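Local atomic coordinates of SusD-like protein BACOVA_02651 (PDB entry 5E75), a protein that binds polysaccharide at the cell surface and probably captures xyloglucan before it is transported into the periplasm for degradation. Residues Leu266-Ser269 with Thr270-Gly274; Asn163-Val166 with Asp167-Glu171; Ile402-Asp405 with Asp406-Glu410. All blocks are in the same frame, centred on the assembly; numbering follows the deposited sequence.

Contact 1 (Leu266-Ser269 with Thr270-Gly274); sequences LAFS and TEVTG
With chi1 at 171°, S269 turns its OG back from its own nitrogen toward E271, whose CG sits between its backbone N and carbonyl carbon (chi1 74°), which runs the chain alongside S269 and brings OE1 to its hydroxyl. S269 OG donates to E271 OE1 across 2.7 Å, reaching the oxygen on its anti side and somewhat out of the carboxylate plane. The same hydroxyl oxygen accepts E271 N at 3.0 Å in a nearly straight bond (170°), so one short side chain both gives and receives. Serine suits this place because its OG hangs one carbon from the backbone. This is an ST turn, and it is overlaid by a beta turn in which V272 N donates to S269 O at 3.1 Å. Together they reverse the loop just after helix 263-266, and a second turn overlaps them, T273 N binding T270 O at 3.2 Å. The other carboxylate oxygen, E271 OE2, is held by Y321 OH. Apolar contacts lie beside the turn: V272 CG2 approaches the F268 ring at CE1, 3.8 Å away, while S269 CB lies over one ring face near its rim. F268 and V272 both also rest on Y321 of strand 321-322. Among the buried residues, the small A267 CB is pressed to T273 CG2 at 3.5 Å, tighter than usual, while T273 OG1 turns to V276 O.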
loop_
_atom_site.group_PDB
_atom_site.type_symbol
_atom_site.label_atom_id
_atom_site.label_comp_id
_atom_site.label_asym_id
_atom_site.label_seq_id
_atom_site.Cartn_x
_atom_site.Cartn_y
_atom_site.Cartn_z
ATOM N N LEU A 266 11.300 1.710 10.702
ATOM C CA LEU A 266 10.382 0.604 10.979
ATOM C C LEU A 266 10.878 -0.285 12.123
ATOM O O LEU A 266 10.088 -0.755 12.938
ATOM C CB LEU A 266 10.181 -0.256 9.733
ATOM C CG LEU A 266 9.591 0.438 8.494
ATOM C CD1 LEU A 266 9.506 -0.544 7.336
ATOM C CD2 LEU A 266 8.228 1.035 8.796
ATOM N N ALA A 267 12.189 -0.498 12.195
ATOM C CA ALA A 267 12.774 -1.407 13.180
ATOM C C ALA A 267 12.903 -0.751 14.561
ATOM O O ALA A 267 13.439 0.338 14.683
ATOM C CB ALA A 267 14.147 -1.925 12.695
ATOM N N PHE A 268 12.416 -1.444 15.587
ATOM C CA PHE A 268 12.303 -0.884 16.938
ATOM C C PHE A 268 13.575 -1.047 17.777
ATOM O O PHE A 268 13.755 -0.331 18.769
ATOM C CB PHE A 268 11.122 -1.525 17.692
ATOM C CG PHE A 268 11.421 -2.879 18.272
ATOM C CD1 PHE A 268 11.422 -4.017 17.480
ATOM C CD2 PHE A 268 11.684 -3.016 19.624
ATOM C CE1 PHE A 268 11.682 -5.269 18.030
ATOM C CE2 PHE A 268 11.948 -4.258 20.171
ATOM C CZ PHE A 268 11.950 -5.385 19.371
ATOM N N SER A 269 14.433 -1.979 17.387
ATOM C CA SER A 269 15.604 -2.320 18.191
ATOM C C SER A 269 16.686 -2.997 17.373
ATOM O O SER A 269 16.400 -3.789 16.470
ATOM C CB SER A 269 15.209 -3.270 19.307
ATOM O OG SER A 269 16.379 -3.761 19.962
ATOM N N THR A 270 17.938 -2.712 17.715
ATOM C CA THR A 270 19.062 -3.370 17.070
ATOM C C THR A 270 19.049 -4.881 17.263
ATOM O O THR A 270 19.729 -5.604 16.534
ATOM C CB THR A 270 20.401 -2.819 17.577
ATOM O OG1 THR A 270 20.473 -3.001 19.003
ATOM C CG2 THR A 270 20.523 -1.359 17.257
ATOM N N GLU A 271 18.260 -5.374 18.210
ATOM C CA GLU A 271 18.171 -6.809 18.418
ATOM C C GLU A 271 17.528 -7.544 17.233
ATOM O O GLU A 271 17.679 -8.761 17.119
ATOM C CB GLU A 271 17.416 -7.114 19.713
ATOM C CG GLU A 271 15.912 -6.896 19.657
ATOM C CD GLU A 271 15.277 -6.681 21.035
ATOM O OE1 GLU A 271 15.624 -5.682 21.710
ATOM O OE2 GLU A 271 14.426 -7.498 21.450
ATOM N N VAL A 272 16.821 -6.812 16.365
ATOM C CA VAL A 272 16.221 -7.411 15.162
ATOM C C VAL A 272 16.791 -6.836 13.866
ATOM O O VAL A 272 16.216 -7.015 12.797
ATOM C CB VAL A 272 14.665 -7.320 15.165
ATOM C CG1 VAL A 272 14.109 -8.141 16.327
ATOM C CG2 VAL A 272 14.181 -5.870 15.220
ATOM N N THR A 273 17.933 -6.158 13.962
ATOM C CA THR A 273 18.619 -5.644 12.783
ATOM C C THR A 273 20.094 -6.048 12.746
ATOM O O THR A 273 20.860 -5.496 11.958
ATOM C CB THR A 273 18.604 -4.111 12.742
ATOM O OG1 THR A 273 19.361 -3.636 13.861
ATOM C CG2 THR A 273 17.195 -3.553 12.784
ATOM N N GLY A 274 20.491 -6.995 13.589
ATOM C CA GLY A 274 21.882 -7.424 13.618
ATOM C C GLY A 274 22.839 -6.323 14.048
ATOM O O GLY A 274 24.020 -6.323 13.664
#

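Contact 2 (Asn163-Val166 with Asp167-Glu171); sequences NYAV and DNLSE
An amide laid over an aromatic ring marks the C-terminal end of helix 151-168, where Y164 and N168 sit one turn apart beside helix 103-125, within the TPR-like helical part of this SusD homologue. N168 ND2 stands 3.2 Å above the centre of the Y164 ring, and the amide and ring planes are only 22° apart, so the flat groups lie almost face to face. CG of Y164 points away from its own nitrogen (chi1 -174°), which lays the ring alongside the next turn and against T107, I110 and R114. The same ND2 donates to Y164 O at 3.0 Å, with the acceptor close to the amide plane. That carbonyl is also approached by N168 N, a weak bond, so N168 is tied to Y164 O chiefly through its side-chain amide. Were Y164 an alanine, the N168 amide would probably lose the ring beneath it and be freer to turn from the carbonyl. The backbone holds the turn as well: D167 N binds N163 O at 3.1 Å and, on the buried flank, L169 N binds A165 O at 3.0 Å. L169 CD1 rests on A165 CB at 4.0 Å, and the small A165 also touches A183 of helix 180-195. At the helix end a water donates to L169 O at 2.8 Å. Asparagine thus suits a helix end: its amide supplies an extra donor to a carbonyl there while lying over the tyrosine ring.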
loop_
_atom_site.group_PDB
_atom_site.type_symbol
_atom_site.label_atom_id
_atom_site.label_comp_id
_atom_site.label_asym_id
_atom_site.label_seq_id
_atom_site.Cartn_x
_atom_site.Cartn_y
_atom_site.Cartn_z
ATOM N N ASN A 163 -5.536 0.616 -19.802
ATOM C CA ASN A 163 -5.955 -0.069 -21.035
ATOM C C ASN A 163 -4.757 -0.272 -21.951
ATOM O O ASN A 163 -4.572 -1.350 -22.488
ATOM C CB ASN A 163 -7.046 0.710 -21.789
ATOM C CG ASN A 163 -8.416 0.606 -21.144
ATOM O OD1 ASN A 163 -8.696 -0.316 -20.380
ATOM N ND2 ASN A 163 -9.294 1.537 -21.490
ATOM N N TYR A 164 -3.940 0.763 -22.107
ATOM C CA TYR A 164 -2.771 0.643 -22.963
ATOM C C TYR A 164 -1.836 -0.420 -22.406
ATOM O O TYR A 164 -1.300 -1.241 -23.148
ATOM C CB TYR A 164 -2.044 1.978 -23.112
ATOM C CG TYR A 164 -0.902 1.909 -24.107
ATOM C CD1 TYR A 164 0.363 1.445 -23.728
ATOM C CD2 TYR A 164 -1.083 2.280 -25.439
ATOM C CE1 TYR A 164 1.402 1.354 -24.646
ATOM C CE2 TYR A 164 -0.030 2.200 -26.357
ATOM C CZ TYR A 164 1.198 1.737 -25.940
ATOM O OH TYR A 164 2.250 1.632 -26.808
ATOM N N ALA A 165 -1.633 -0.427 -21.092
ATOM C CA ALA A 165 -0.725 -1.390 -20.495
ATOM C C ALA A 165 -1.250 -2.822 -20.611
ATOM O O ALA A 165 -0.476 -3.748 -20.839
ATOM C CB ALA A 165 -0.449 -1.039 -19.034
ATOM N N VAL A 166 -2.559 -3.015 -20.440
ATOM C CA VAL A 166 -3.138 -4.339 -20.623
ATOM C C VAL A 166 -2.847 -4.838 -22.046
ATOM O O VAL A 166 -2.508 -6.004 -22.246
ATOM C CB VAL A 166 -4.665 -4.337 -20.373
ATOM C CG1 VAL A 166 -5.334 -5.657 -20.866
ATOM C CG2 VAL A 166 -4.955 -4.111 -18.884
ATOM N N ASP A 167 -3.002 -3.958 -23.027
ATOM C CA ASP A 167 -2.835 -4.348 -24.426
ATOM C C ASP A 167 -1.388 -4.499 -24.876
ATOM O O ASP A 167 -1.127 -5.178 -25.875
ATOM C CB ASP A 167 -3.541 -3.346 -25.333
ATOM C CG ASP A 167 -5.047 -3.397 -25.197
ATOM O OD1 ASP A 167 -5.585 -4.445 -24.768
ATOM O OD2 ASP A 167 -5.690 -2.379 -25.526
ATOM N N ASN A 168 -0.445 -3.884 -24.171
ATOM C CA ASN A 168 0.930 -3.834 -24.668
ATOM C C ASN A 168 2.018 -4.411 -23.761
ATOM O O ASN A 168 3.197 -4.405 -24.118
ATOM C CB ASN A 168 1.284 -2.397 -25.035
ATOM C CG ASN A 168 0.527 -1.917 -26.248
ATOM O OD1 ASN A 168 0.920 -2.196 -27.385
ATOM N ND2 ASN A 168 -0.555 -1.204 -26.031
ATOM N N LEU A 169 1.646 -4.899 -22.591
ATOM C CA LEU A 169 2.569 -5.696 -21.798
ATOM C C LEU A 169 2.335 -7.161 -22.144
ATOM O O LEU A 169 1.258 -7.536 -22.594
ATOM C CB LEU A 169 2.338 -5.475 -20.297
ATOM C CG LEU A 169 2.667 -4.083 -19.762
ATOM C CD1 LEU A 169 2.185 -3.966 -18.334
ATOM C CD2 LEU A 169 4.166 -3.778 -19.857
ATOM N N SER A 170 3.340 -7.990 -21.927
ATOM C CA SER A 170 3.205 -9.420 -22.180
ATOM C C SER A 170 2.755 -10.141 -20.923
ATOM O O SER A 170 2.852 -9.591 -19.824
ATOM C CB SER A 170 4.530 -9.989 -22.668
ATOM O OG SER A 170 5.605 -9.476 -21.906
ATOM N N GLU A 171 2.269 -11.368 -21.087
ATOM C CA GLU A 171 1.859 -12.205 -19.963
ATOM C C GLU A 171 3.034 -12.628 -19.096
ATOM O O GLU A 171 2.868 -12.915 -17.909
ATOM C CB GLU A 171 1.121 -13.462 -20.446
ATOM C CG GLU A 171 -0.206 -13.161 -21.129
ATOM C CD GLU A 171 -1.005 -14.406 -21.505
ATOM O OE1 GLU A 171 -0.479 -15.535 -21.404
ATOM O OE2 GLU A 171 -2.173 -14.244 -21.901
HETATM O O HOH W 1 -7.466 -3.007 -23.259
HETATM O O HOH W 2 -1.283 -7.672 -23.676
#

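Contact 3 (Ile402-Asp405 with Asp406-Glu410); sequences ITLD and DIIRE
I402 and I407 form the buried side of this helix start: their CD1 methyls meet at 4.0 Å, bridging from the residue before the cap to the first turn. The branched chains are well placed here, packed between neighbouring helices, I402 against L384 and F387 of helix 382-393 and I407 against E369 and L372 of helix 360-372. On another flank L404 CG meets I408 CD1 at 4.1 Å, and both side chains lie on W428 of helix 421-431. The cap lies at the partly exposed start of the helix. T403 is the N-cap of helix 404-415, and D406, three residues on, accepts T403 N at its OD2 over 2.9 Å (N-H...O 157°), one half of a capping box; I402 with I407 adds a hydrophobic staple. CG of D406 lies opposite its own carbonyl carbon (chi1 -67°), which swings the carboxylate back over the cap, where T403 OG1 adds a weak bond to the same OD2. Aspartate suits the spot, since its short acidic chain reaches the cap and its charge probably interacts favourably with the helix N-terminus. T403 O in turn receives I407 N at 3.1 Å. The outer side is looser: exposed D405 pairs through OD1 with K435. R409 N binds D405 O at 3.2 Å, but its side chain runs extended, NE bonding Q291 O, near a PEG probably from the crystallisation liquor.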
loop_
_atom_site.group_PDB
_atom_site.type_symbol
_atom_site.label_atom_id
_atom_site.label_comp_id
_atom_site.label_asym_id
_atom_site.label_seq_id
_atom_site.Cartn_x
_atom_site.Cartn_y
_atom_site.Cartn_z
ATOM N N ILE A 402 -19.911 -14.283 2.880
ATOM C CA ILE A 402 -19.217 -13.067 3.284
ATOM C C ILE A 402 -20.067 -11.839 3.055
ATOM O O ILE A 402 -20.927 -11.810 2.156
ATOM C CB ILE A 402 -17.857 -12.884 2.552
ATOM C CG1 ILE A 402 -18.029 -12.792 1.035
ATOM C CG2 ILE A 402 -16.920 -14.031 2.904
ATOM C CD1 ILE A 402 -16.719 -12.544 0.272
ATOM N N THR A 403 -19.815 -10.834 3.885
ATOM C CA THR A 403 -20.385 -9.511 3.735
ATOM C C THR A 403 -19.253 -8.499 3.511
ATOM O O THR A 403 -18.061 -8.846 3.569
ATOM C CB THR A 403 -21.126 -9.070 5.000
ATOM O OG1 THR A 403 -20.178 -8.848 6.051
ATOM C CG2 THR A 403 -22.153 -10.119 5.462
ATOM N N LEU A 404 -19.617 -7.246 3.272
ATOM C CA LEU A 404 -18.613 -6.200 3.128
ATOM C C LEU A 404 -17.772 -6.109 4.413
ATOM O O LEU A 404 -16.560 -5.876 4.354
ATOM C CB LEU A 404 -19.262 -4.863 2.784
ATOM C CG LEU A 404 -18.272 -3.714 2.550
ATOM C CD1 LEU A 404 -17.364 -3.976 1.343
ATOM C CD2 LEU A 404 -19.013 -2.397 2.405
ATOM N N ASP A 405 -18.385 -6.299 5.576
ATOM C CA ASP A 405 -17.628 -6.254 6.819
ATOM C C ASP A 405 -16.553 -7.338 6.882
ATOM O O ASP A 405 -15.458 -7.104 7.405
ATOM C CB ASP A 405 -18.563 -6.371 8.027
ATOM C CG ASP A 405 -19.397 -5.130 8.241
ATOM O OD1 ASP A 405 -18.990 -4.027 7.816
ATOM O OD2 ASP A 405 -20.480 -5.266 8.858
ATOM N N ASP A 406 -16.837 -8.510 6.336
ATOM C CA ASP A 406 -15.847 -9.579 6.286
ATOM C C ASP A 406 -14.698 -9.188 5.365
ATOM O O ASP A 406 -13.542 -9.484 5.654
ATOM C CB ASP A 406 -16.458 -10.888 5.777
ATOM C CG ASP A 406 -17.463 -11.479 6.728
ATOM O OD1 ASP A 406 -17.143 -11.628 7.926
ATOM O OD2 ASP A 406 -18.576 -11.799 6.265
ATOM N N ILE A 407 -15.017 -8.515 4.265
ATOM C CA ILE A 407 -13.996 -8.094 3.310
ATOM C C ILE A 407 -13.105 -7.007 3.895
ATOM O O ILE A 407 -11.877 -7.052 3.726
ATOM C CB ILE A 407 -14.630 -7.644 1.986
ATOM C CG1 ILE A 407 -15.287 -8.866 1.344
ATOM C CG2 ILE A 407 -13.589 -7.025 1.060
ATOM C CD1 ILE A 407 -16.090 -8.603 0.100
ATOM N N ILE A 408 -13.693 -6.057 4.608
ATOM C CA ILE A 408 -12.916 -4.997 5.241
ATOM C C ILE A 408 -11.908 -5.612 6.215
ATOM O O ILE A 408 -10.730 -5.256 6.216
ATOM C CB ILE A 408 -13.812 -3.954 5.952
ATOM C CG1 ILE A 408 -14.622 -3.177 4.910
ATOM C CG2 ILE A 408 -12.970 -3.011 6.821
ATOM C CD1 ILE A 408 -15.770 -2.341 5.513
ATOM N N ARG A 409 -12.359 -6.544 7.055
ATOM C CA ARG A 409 -11.481 -7.138 8.045
ATOM C C ARG A 409 -10.395 -7.944 7.368
ATOM O O ARG A 409 -9.240 -7.869 7.757
ATOM C CB ARG A 409 -12.283 -8.031 9.004
ATOM C CG ARG A 409 -11.490 -8.554 10.193
ATOM C CD ARG A 409 -12.376 -9.354 11.128
ATOM N NE ARG A 409 -11.670 -9.639 12.363
ATOM C CZ ARG A 409 -12.207 -10.163 13.457
ATOM N NH1 ARG A 409 -13.484 -10.488 13.488
ATOM N NH2 ARG A 409 -11.452 -10.345 14.523
ATOM N N GLU A 410 -10.772 -8.708 6.353
ATOM C CA GLU A 410 -9.842 -9.585 5.669
ATOM C C GLU A 410 -8.748 -8.780 4.981
ATOM O O GLU A 410 -7.570 -9.148 5.036
ATOM C CB GLU A 410 -10.552 -10.499 4.658
ATOM C CG GLU A 410 -9.733 -11.748 4.306
ATOM C CD GLU A 410 -9.517 -12.666 5.495
ATOM O OE1 GLU A 410 -10.364 -12.656 6.428
ATOM O OE2 GLU A 410 -8.509 -13.401 5.492
#

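Overall arrangement
The three contacts are separate local turns, none touching another: contacts 1 and 2 lie on opposite sides of the chain's centre, about 41 Å between centres, and contact 3 is about 31 Å from contact 2 and 34 Å from contact 1. No two share an element: they occupy the loop after helix 263-266, the end of helix 151-168 and the start of helix 404-415. Each joins a buried apolar pair (A267/T273, A165/L169, I402/I407) to polar groups nearer the surface. At contact 2 a side-chain amide serves a carbonyl; at contact 3 a carboxylate takes a backbone N-H. Contact 1, with only a short 3-10 segment, uses a serine hydroxyl.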